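Local structure of possible TctC subunit of the Tripartite Tricarboxylate Transport(TTT) Family (Rhodopseudomonas palustris, 6HKE) at residues Leu140-Gly146 with Pro166-Ser172. The protein binds malate in the periplasm as the substrate-binding component of a tripartite tricarboxylate transporter, probably delivering this C4-dicarboxylate for uptake. The protein carries 2 engineered substitutions. Residues are numbered along the deposited sequence; the frame is centred on the assembly and turned at random.
Sequences LNVAHAG and PTGVPFS
Val142 and His144 pair in parallel with Gly168 and Pro170, a worked example of the neighbouring parallel strands of a beta-alpha-beta unit connected through helix 150-162. Four backbone bonds hold the register, among them the nearly straight Val142 N to Thr167 O (2.9 Å, 173°) and the more bent Phe171 N to His144 O (2.7 Å). On the face under helix 150-162 packing is tight: Val142 CG2, set beside its own backbone N by chi1 -174°, presses on Pro166 CG at 3.5 Å. Farther along, the His144 ring swings back across the neighbouring strand (chi1 60°), taking Pro170 CA over one face as a CH-pi contact and Gly168 CA at its edge; Gly146 N donates in the ring plane to ND1 (3.0 Å). Replacing His144 by an alanine would probably leave that amide without its acceptor and open a gap beside Gly168 and Pro170. The loose side runs along edge strand 167-170, exposed at Thr167, Gly168 and Pro170. Asn141 CB meets Val169 CG2 (3.6 Å) at a partly exposed end, whereas Phe171 CE1 on Ala143 CB is backed by helix 174-182. With Ser151 OG bonded to Ala145 N, the chemistry is consistent with hydrogen bonding, more than apolar packing, fixing the loop where Ala145 lines the malate pocket.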
# COMPACT_ATOMS: atom_id res chain seq x y z
N LEU A 140 -15.96 18.94 -2.18
CA LEU A 140 -15.58 17.53 -1.94
C LEU A 140 -14.17 17.45 -1.36
O LEU A 140 -13.30 18.26 -1.73
CB LEU A 140 -15.68 16.74 -3.25
CG LEU A 140 -17.09 16.62 -3.83
CD1 LEU A 140 -17.12 15.55 -4.89
CD2 LEU A 140 -18.13 16.33 -2.76
N ASN A 141 -13.98 16.48 -0.46
CA ASN A 141 -12.70 16.14 0.21
C ASN A 141 -12.38 14.68 -0.08
O ASN A 141 -13.19 13.80 0.27
CB ASN A 141 -12.77 16.36 1.73
CG ASN A 141 -13.06 17.80 2.12
OD1 ASN A 141 -13.86 18.04 3.01
ND2 ASN A 141 -12.42 18.75 1.46
N VAL A 142 -11.24 14.44 -0.72
CA VAL A 142 -10.69 13.08 -0.98
C VAL A 142 -9.59 12.84 0.04
O VAL A 142 -8.72 13.70 0.21
CB VAL A 142 -10.18 12.94 -2.42
CG1 VAL A 142 -9.75 11.51 -2.73
CG2 VAL A 142 -11.22 13.40 -3.41
N ALA A 143 -9.65 11.72 0.73
CA ALA A 143 -8.66 11.34 1.76
C ALA A 143 -7.51 10.59 1.08
O ALA A 143 -7.76 9.75 0.20
CB ALA A 143 -9.33 10.53 2.83
N HIS A 144 -6.28 10.89 1.49
CA HIS A 144 -5.06 10.10 1.14
C HIS A 144 -4.09 10.20 2.32
O HIS A 144 -4.36 11.02 3.23
CB HIS A 144 -4.47 10.60 -0.18
CG HIS A 144 -4.06 12.03 -0.14
ND1 HIS A 144 -2.86 12.43 0.40
CD2 HIS A 144 -4.68 13.15 -0.59
CE1 HIS A 144 -2.74 13.74 0.29
NE2 HIS A 144 -3.85 14.22 -0.32
N ALA A 145 -3.02 9.40 2.31
CA ALA A 145 -1.94 9.38 3.31
C ALA A 145 -0.64 10.00 2.76
O ALA A 145 0.46 9.59 3.20
CB ALA A 145 -1.73 7.96 3.77
N GLY A 146 -0.73 11.01 1.88
CA GLY A 146 0.43 11.79 1.40
C GLY A 146 0.91 11.36 0.02
O GLY A 146 0.54 10.25 -0.45
N PRO A 166 -10.82 17.52 -7.16
CA PRO A 166 -11.28 17.90 -5.83
C PRO A 166 -10.11 18.11 -4.86
O PRO A 166 -9.03 17.64 -5.14
CB PRO A 166 -12.12 16.70 -5.36
CG PRO A 166 -11.57 15.54 -6.15
CD PRO A 166 -11.11 16.11 -7.47
N THR A 167 -10.36 18.78 -3.74
CA THR A 167 -9.41 18.93 -2.61
C THR A 167 -8.96 17.55 -2.10
O THR A 167 -9.83 16.69 -1.86
CB THR A 167 -10.03 19.72 -1.45
OG1 THR A 167 -10.58 20.89 -2.04
CG2 THR A 167 -9.04 20.06 -0.37
N GLY A 168 -7.65 17.36 -1.90
CA GLY A 168 -7.09 16.23 -1.14
C GLY A 168 -6.92 16.63 0.31
O GLY A 168 -6.57 17.78 0.56
N VAL A 169 -7.24 15.72 1.24
CA VAL A 169 -7.01 15.90 2.71
C VAL A 169 -6.00 14.83 3.10
O VAL A 169 -6.27 13.64 2.97
CB VAL A 169 -8.33 15.82 3.51
CG1 VAL A 169 -8.13 16.08 4.99
CG2 VAL A 169 -9.38 16.77 2.97
N PRO A 170 -4.78 15.23 3.55
CA PRO A 170 -3.73 14.27 3.88
C PRO A 170 -3.90 13.72 5.30
O PRO A 170 -4.15 14.48 6.22
CB PRO A 170 -2.46 15.13 3.75
CG PRO A 170 -2.88 16.51 4.16
CD PRO A 170 -4.35 16.62 3.77
N PHE A 171 -3.70 12.40 5.45
CA PHE A 171 -3.76 11.68 6.74
C PHE A 171 -2.40 11.04 7.00
O PHE A 171 -1.58 10.97 6.09
CB PHE A 171 -4.91 10.66 6.73
CG PHE A 171 -6.28 11.27 6.85
CD1 PHE A 171 -6.92 11.79 5.73
CD2 PHE A 171 -6.89 11.40 8.09
CE1 PHE A 171 -8.17 12.38 5.86
CE2 PHE A 171 -8.13 12.00 8.21
CZ PHE A 171 -8.77 12.50 7.10
N SER A 172 -2.17 10.60 8.24
CA SER A 172 -0.96 9.86 8.70
C SER A 172 -0.99 8.41 8.18
O SER A 172 0.04 7.72 8.35
CB SER A 172 -0.86 9.89 10.21
OG SER A 172 -2.07 9.43 10.83